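Long-range contacts in histone-lysine N-methyltransferase, H3 lysine-9 specific SUVH4 (Arabidopsis thaliana, PDB 4QEO), which places a repressive methyl mark on histone H3 and binds methylated DNA, coupling the silencing marks on DNA and histone: residues Tyr128-Gly132 with Gln146-Asn152; Gln115-Asp119 with Lys197-Gly201. All blocks are in the same frame, centred on the assembly; numbering follows the deposited sequence.

Both contacts lie within the SRA domain, their centres about 12 Å apart and about 34 to 35 Å from the centre of the chain. In sequence, Gln115-Asp119 comes first and Lys197-Gly201 last, with the two segments of contact 1 between them. Strands 125-129 and 203-211 pair antiparallel in the domain's mixed sheet; contact 1 runs from the first to the start of helix 151-161, while contact 2 joins the loops before strands 120-122 and 203-211. They meet directly: Thr129 OG1 lies 2.8 Å from Asp119 OD1, a probable hydrogen bond. Residues 128-132 and 115-119 touch the same 5-methylcytosine of chain B and line one base pocket, with 146-152 and 197-201 behind them.

Contact 1: residues Tyr128-Gly132 with Gln146-Asn152; sequences YTGQG and QLLERGN. With nucleotides of chain B.
With CG of Asn152 set beside its own backbone N (chi1 -56°), the amide turns its end to Gln131, whose CG sits between its backbone N and carbonyl carbon and starts an extended chain whose OE1 ends near Gly151 N, a weak hydrogen bond. The contact joins the end of strand 125-129, part of the wall of the SRA domain's 5-methylcytosine pocket, to the start of helix 151-161. Asn152 grips the Gln131 backbone twice: OD1 accepts from Gln131 N at 2.8 Å, on a lone pair in the carbonyl plane, and ND2 donates to Gln131 O at 3.0 Å. The same ND2 donates to Leu147 O in a nearly straight bond, tying in the loop before the helix. With an alanine in place of Asn152, Gln131 N and O and Leu147 O would probably lose these bonds and the loop carrying Gln131 could shift. The Gln131 and Asn152 amides stand almost perpendicular, 88° apart. From the other end, Gln146 NE2 bridges two carbonyls, reaching Gly130 O from above its plane and Gly132 O at 3.0 Å with a straighter bond. Beside this framework the flipped-out 5CM7 of chain B gives N4 to Thr129 O at 2.8 Å, and N4 also lies over one face of the Tyr128 ring. Gln131 NE2 donates to OP1 of DT6 of chain B at 2.8 Å, almost straight at 170°.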
loop_
_atom_site.group_PDB
_atom_site.type_symbol
_atom_site.label_atom_id
_atom_site.label_comp_id
_atom_site.label_asym_id
_atom_site.label_seq_id
_atom_site.Cartn_x
_atom_site.Cartn_y
_atom_site.Cartn_z
ATOM N N TYR A 128 25.776 16.168 -2.089
ATOM C CA TYR A 128 25.561 14.879 -2.754
ATOM C C TYR A 128 26.775 14.546 -3.617
ATOM O O TYR A 128 27.193 15.352 -4.462
ATOM C CB TYR A 128 24.321 14.984 -3.638
ATOM C CG TYR A 128 23.847 13.672 -4.221
ATOM C CD1 TYR A 128 23.214 12.727 -3.429
ATOM C CD2 TYR A 128 24.015 13.391 -5.569
ATOM C CE1 TYR A 128 22.749 11.518 -3.989
ATOM C CE2 TYR A 128 23.558 12.217 -6.125
ATOM C CZ TYR A 128 22.929 11.282 -5.334
ATOM O OH TYR A 128 22.479 10.116 -5.908
ATOM N N THR A 129 27.362 13.373 -3.388
ATOM C CA THR A 129 28.505 12.974 -4.178
ATOM C C THR A 129 28.064 12.580 -5.576
ATOM O O THR A 129 27.023 11.946 -5.743
ATOM C CB THR A 129 29.238 11.804 -3.534
ATOM O OG1 THR A 129 29.354 12.045 -2.130
ATOM C CG2 THR A 129 30.650 11.624 -4.146
ATOM N N GLY A 130 28.871 12.928 -6.580
ATOM C CA GLY A 130 28.627 12.429 -7.920
ATOM C C GLY A 130 28.732 10.907 -7.996
ATOM O O GLY A 130 29.142 10.248 -7.042
ATOM N N GLN A 131 28.359 10.347 -9.139
ATOM C CA GLN A 131 28.484 8.907 -9.367
ATOM C C GLN A 131 29.913 8.573 -9.830
ATOM O O GLN A 131 30.650 9.433 -10.355
ATOM C CB GLN A 131 27.479 8.453 -10.439
ATOM C CG GLN A 131 27.745 9.065 -11.827
ATOM C CD GLN A 131 26.820 8.534 -12.928
ATOM O OE1 GLN A 131 25.796 9.141 -13.228
ATOM N NE2 GLN A 131 27.195 7.407 -13.547
ATOM N N GLY A 132 30.329 7.337 -9.596
ATOM C CA GLY A 132 31.537 6.834 -10.219
ATOM C C GLY A 132 32.585 6.447 -9.211
ATOM O O GLY A 132 32.622 6.994 -8.107
ATOM N N GLN A 146 36.648 10.140 -9.765
ATOM C CA GLN A 146 35.457 10.441 -10.541
ATOM C C GLN A 146 35.756 11.340 -11.749
ATOM O O GLN A 146 36.769 12.009 -11.797
ATOM C CB GLN A 146 34.378 11.091 -9.648
ATOM C CG GLN A 146 33.827 10.108 -8.593
ATOM C CD GLN A 146 32.604 10.634 -7.862
ATOM O OE1 GLN A 146 32.343 11.839 -7.825
ATOM N NE2 GLN A 146 31.831 9.723 -7.301
ATOM N N LEU A 147 34.837 11.365 -12.705
ATOM C CA LEU A 147 34.958 12.213 -13.878
ATOM C C LEU A 147 33.692 13.031 -14.074
ATOM O O LEU A 147 32.590 12.601 -13.727
ATOM C CB LEU A 147 35.150 11.340 -15.110
ATOM C CG LEU A 147 36.481 10.600 -15.171
ATOM C CD1 LEU A 147 36.362 9.441 -16.139
ATOM C CD2 LEU A 147 37.528 11.575 -15.618
ATOM N N LEU A 148 33.854 14.195 -14.682
ATOM C CA LEU A 148 32.730 15.087 -14.938
ATOM C C LEU A 148 32.000 14.627 -16.204
ATOM O O LEU A 148 32.104 15.242 -17.264
ATOM C CB LEU A 148 33.244 16.514 -15.084
ATOM C CG LEU A 148 32.219 17.653 -15.114
ATOM C CD1 LEU A 148 31.217 17.545 -13.926
ATOM C CD2 LEU A 148 32.968 19.011 -15.142
ATOM N N GLU A 149 31.273 13.535 -16.075
ATOM C CA GLU A 149 30.493 12.945 -17.144
ATOM C C GLU A 149 29.242 12.232 -16.623
ATOM O O GLU A 149 29.092 12.032 -15.462
ATOM C CB GLU A 149 31.341 11.992 -18.000
ATOM C CG GLU A 149 32.189 11.084 -17.173
ATOM C CD GLU A 149 32.929 10.047 -17.977
ATOM O OE1 GLU A 149 33.482 10.367 -19.022
ATOM O OE2 GLU A 149 32.949 8.911 -17.524
ATOM N N ARG A 150 28.353 11.909 -17.525
ATOM C CA ARG A 150 27.147 11.225 -17.187
ATOM C C ARG A 150 26.363 12.060 -16.182
ATOM O O ARG A 150 26.159 13.206 -16.392
ATOM C CB ARG A 150 27.479 9.854 -16.628
ATOM C CG ARG A 150 28.105 8.922 -17.631
ATOM C CD ARG A 150 28.428 7.624 -16.949
ATOM N NE ARG A 150 29.514 6.946 -17.582
ATOM C CZ ARG A 150 29.359 6.110 -18.583
ATOM N NH1 ARG A 150 28.149 5.867 -19.040
ATOM N NH2 ARG A 150 30.413 5.527 -19.117
ATOM N N GLY A 151 25.978 11.450 -15.081
ATOM C CA GLY A 151 25.186 12.106 -14.066
ATOM C C GLY A 151 25.852 13.329 -13.461
ATOM O O GLY A 151 25.196 14.230 -13.074
ATOM N N ASN A 152 27.156 13.279 -13.327
ATOM C CA ASN A 152 27.929 14.387 -12.870
ATOM C C ASN A 152 27.871 15.590 -13.812
ATOM O O ASN A 152 27.639 16.669 -13.377
ATOM C CB ASN A 152 29.356 13.945 -12.604
ATOM C CG ASN A 152 29.450 12.782 -11.624
ATOM O OD1 ASN A 152 28.538 12.483 -10.912
ATOM N ND2 ASN A 152 30.575 12.142 -11.613
ATOM N N1 5CM B 7 23.899 6.576 -4.050
ATOM C C2 5CM B 7 24.067 7.332 -2.884
ATOM N N3 5CM B 7 24.687 8.513 -2.885
ATOM C C4 5CM B 7 25.170 9.018 -3.989
ATOM C C5 5CM B 7 25.010 8.245 -5.216
ATOM C C5A 5CM B 7 25.562 8.787 -6.480
ATOM C C6 5CM B 7 24.385 7.027 -5.178
ATOM O O2 5CM B 7 23.631 6.952 -1.838
ATOM N N4 5CM B 7 25.783 10.168 -4.022
ATOM C "C1'" 5CM B 7 23.292 5.267 -3.967
ATOM C "C2'" 5CM B 7 22.227 4.823 -4.954
ATOM C "C3'" 5CM B 7 22.428 3.326 -4.930
ATOM C "C4'" 5CM B 7 23.939 3.217 -4.897
ATOM O "O4'" 5CM B 7 24.349 4.353 -4.175
ATOM O "O3'" 5CM B 7 21.943 2.751 -3.728
ATOM C "C5'" 5CM B 7 24.634 3.089 -6.256
ATOM O "O5'" 5CM B 7 24.349 4.084 -7.205
ATOM P P 5CM B 7 25.346 4.511 -8.324
ATOM O OP1 5CM B 7 24.866 5.731 -8.880
ATOM O OP2 5CM B 7 26.678 4.404 -7.850
ATOM P P DT B 6 29.500 4.432 -12.632
ATOM O OP1 DT B 6 29.391 5.848 -12.696
ATOM O OP2 DT B 6 30.628 3.861 -12.004
ATOM O "O5'" DT B 6 28.236 3.782 -11.955
ATOM C "C5'" DT B 6 26.941 4.289 -12.218
ATOM C "C4'" DT B 6 25.909 3.325 -11.694
ATOM O "O4'" DT B 6 25.960 2.116 -12.470
ATOM C "C3'" DT B 6 26.119 2.906 -10.239
ATOM O "O3'" DT B 6 25.094 3.415 -9.392
ATOM C "C2'" DT B 6 26.133 1.391 -10.291
ATOM C "C1'" DT B 6 25.520 1.086 -11.637
ATOM N N1 DT B 6 25.937 -0.202 -12.213
ATOM C C2 DT B 6 25.023 -0.914 -12.945
ATOM O O2 DT B 6 23.909 -0.506 -13.192
ATOM N N3 DT B 6 25.477 -2.120 -13.410
ATOM C C4 DT B 6 26.719 -2.680 -13.198
ATOM O O4 DT B 6 26.978 -3.774 -13.664
ATOM C C5 DT B 6 27.624 -1.884 -12.409
ATOM C C7 DT B 6 28.996 -2.407 -12.127
ATOM C C6 DT B 6 27.194 -0.697 -11.964
HETATM O O HOH W 1 32.641 9.515 -12.556
#

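Contact 2: residues Gln115-Asp119 with Lys197-Gly201; sequences QYEDD and KGVSG. With nucleotides of chain B.
Glu117, Val199 and Asp118 bury the most surface, by a mix of methyl contact and carboxylate hydrogen bonds. Glu117 has CG between its backbone N and carbonyl carbon (chi1 57°) and is extended beyond it. The Glu117 and Val199 side chains lie alongside each other, pointing opposite ways, with Glu117 CG 3.7 Å from Val199 CG2, and Glu117 OE2 accepts from Ser200 OG at 2.6 Å, on the syn side but 32° out of the carboxylate plane. Asp118 turns OD1 to the backbone: its syn lone pair takes Val199 N at 2.9 Å. A water knits the two acids together, donating to Glu117 OE2 and to Asp118 OD2, each at 2.6 Å, and accepting from Ser200 N. Glu117 OE2 has a further partner in Gln142 N. Both loops are type I beta turns, Tyr116 to Asp119 and Gly198 to Gly201, so the contact holds turn against turn. On the DNA side of the first turn, Tyr116 lays one ring face over the base of 5CM7 of chain B, and Asp119 OD1 accepts from its N4 at 3.0 Å. This ring and carboxylate of the first turn are characteristic of the SRA methylcytosine pocket.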
loop_
_atom_site.group_PDB
_atom_site.type_symbol
_atom_site.label_atom_id
_atom_site.label_comp_id
_atom_site.label_asym_id
_atom_site.label_seq_id
_atom_site.Cartn_x
_atom_site.Cartn_y
_atom_site.Cartn_z
ATOM N N GLN A 115 24.964 5.530 0.584
ATOM C CA GLN A 115 25.928 4.546 0.091
ATOM C C GLN A 115 27.294 5.143 -0.252
ATOM O O GLN A 115 28.283 4.422 -0.375
ATOM C CB GLN A 115 25.341 3.856 -1.129
ATOM C CG GLN A 115 23.957 3.316 -0.850
ATOM C CD GLN A 115 24.034 2.121 0.056
ATOM O OE1 GLN A 115 24.792 1.202 -0.208
ATOM N NE2 GLN A 115 23.287 2.141 1.149
ATOM N N TYR A 116 27.352 6.456 -0.430
ATOM C CA TYR A 116 28.627 7.109 -0.757
ATOM C C TYR A 116 29.167 7.791 0.489
ATOM O O TYR A 116 28.483 8.598 1.096
ATOM C CB TYR A 116 28.421 8.136 -1.878
ATOM C CG TYR A 116 28.483 7.563 -3.289
ATOM C CD1 TYR A 116 27.559 6.586 -3.729
ATOM C CD2 TYR A 116 29.454 7.995 -4.183
ATOM C CE1 TYR A 116 27.617 6.070 -5.026
ATOM C CE2 TYR A 116 29.519 7.490 -5.479
ATOM C CZ TYR A 116 28.597 6.539 -5.896
ATOM O OH TYR A 116 28.687 6.060 -7.182
ATOM N N GLU A 117 30.399 7.468 0.861
ATOM C CA GLU A 117 30.981 7.946 2.109
ATOM C C GLU A 117 31.083 9.484 2.159
ATOM O O GLU A 117 31.091 10.073 3.237
ATOM C CB GLU A 117 32.347 7.283 2.327
ATOM C CG GLU A 117 33.309 7.533 1.159
ATOM C CD GLU A 117 34.470 6.563 1.090
ATOM O OE1 GLU A 117 34.628 5.735 2.018
ATOM O OE2 GLU A 117 35.246 6.642 0.110
ATOM N N ASP A 118 31.117 10.143 1.001
ATOM C CA ASP A 118 31.205 11.603 0.991
ATOM C C ASP A 118 29.851 12.342 1.019
ATOM O O ASP A 118 29.831 13.564 1.079
ATOM C CB ASP A 118 32.067 12.090 -0.189
ATOM C CG ASP A 118 33.470 11.488 -0.169
ATOM O OD1 ASP A 118 34.279 11.939 0.660
ATOM O OD2 ASP A 118 33.761 10.557 -0.960
ATOM N N ASP A 119 28.731 11.622 0.970
ATOM C CA ASP A 119 27.408 12.272 1.069
ATOM C C ASP A 119 27.250 12.916 2.452
ATOM O O ASP A 119 27.627 12.319 3.451
ATOM C CB ASP A 119 26.252 11.264 0.873
ATOM C CG ASP A 119 26.110 10.772 -0.565
ATOM O OD1 ASP A 119 26.719 11.374 -1.485
ATOM O OD2 ASP A 119 25.364 9.777 -0.769
ATOM N N LYS A 197 39.440 16.000 -3.250
ATOM C CA LYS A 197 39.736 14.672 -2.741
ATOM C C LYS A 197 38.684 14.300 -1.707
ATOM O O LYS A 197 38.405 15.075 -0.800
ATOM C CB LYS A 197 41.136 14.637 -2.111
ATOM C CG LYS A 197 42.252 14.762 -3.128
ATOM C CD LYS A 197 42.034 13.788 -4.284
ATOM C CE LYS A 197 43.122 13.887 -5.356
ATOM N NZ LYS A 197 43.151 12.683 -6.238
ATOM N N GLY A 198 38.086 13.129 -1.870
ATOM C CA GLY A 198 37.128 12.591 -0.920
ATOM C C GLY A 198 37.872 11.994 0.248
ATOM O O GLY A 198 39.109 12.015 0.278
ATOM N N VAL A 199 37.131 11.456 1.210
ATOM C CA VAL A 199 37.743 10.920 2.419
ATOM C C VAL A 199 38.690 9.737 2.125
ATOM O O VAL A 199 39.638 9.511 2.869
ATOM C CB VAL A 199 36.686 10.528 3.479
ATOM C CG1 VAL A 199 35.756 11.687 3.762
ATOM C CG2 VAL A 199 35.886 9.345 3.009
ATOM N N SER A 200 38.460 9.015 1.036
ATOM C CA SER A 200 39.353 7.913 0.665
ATOM C C SER A 200 40.546 8.351 -0.183
ATOM O O SER A 200 41.379 7.524 -0.526
ATOM C CB SER A 200 38.602 6.792 -0.064
ATOM O OG SER A 200 37.672 6.151 0.795
ATOM N N GLY A 201 40.614 9.629 -0.552
ATOM C CA GLY A 201 41.776 10.136 -1.266
ATOM C C GLY A 201 41.672 10.163 -2.780
ATOM O O GLY A 201 42.625 10.525 -3.456
ATOM N N1 5CM B 7 23.899 6.576 -4.050
ATOM C C2 5CM B 7 24.067 7.332 -2.884
ATOM N N3 5CM B 7 24.687 8.513 -2.885
ATOM C C4 5CM B 7 25.170 9.018 -3.989
ATOM C C5 5CM B 7 25.010 8.245 -5.216
ATOM C C5A 5CM B 7 25.562 8.787 -6.480
ATOM C C6 5CM B 7 24.385 7.027 -5.178
ATOM O O2 5CM B 7 23.631 6.952 -1.838
ATOM N N4 5CM B 7 25.783 10.168 -4.022
ATOM C "C1'" 5CM B 7 23.292 5.267 -3.967
ATOM C "C2'" 5CM B 7 22.227 4.823 -4.954
ATOM C "C3'" 5CM B 7 22.428 3.326 -4.930
ATOM C "C4'" 5CM B 7 23.939 3.217 -4.897
ATOM O "O4'" 5CM B 7 24.349 4.353 -4.175
ATOM O "O3'" 5CM B 7 21.943 2.751 -3.728
ATOM C "C5'" 5CM B 7 24.634 3.089 -6.256
ATOM O "O5'" 5CM B 7 24.349 4.084 -7.205
ATOM P P 5CM B 7 25.346 4.511 -8.324
ATOM O OP1 5CM B 7 24.866 5.731 -8.880
ATOM O OP2 5CM B 7 26.678 4.404 -7.850
HETATM O O HOH W 2 35.850 9.105 -0.384
#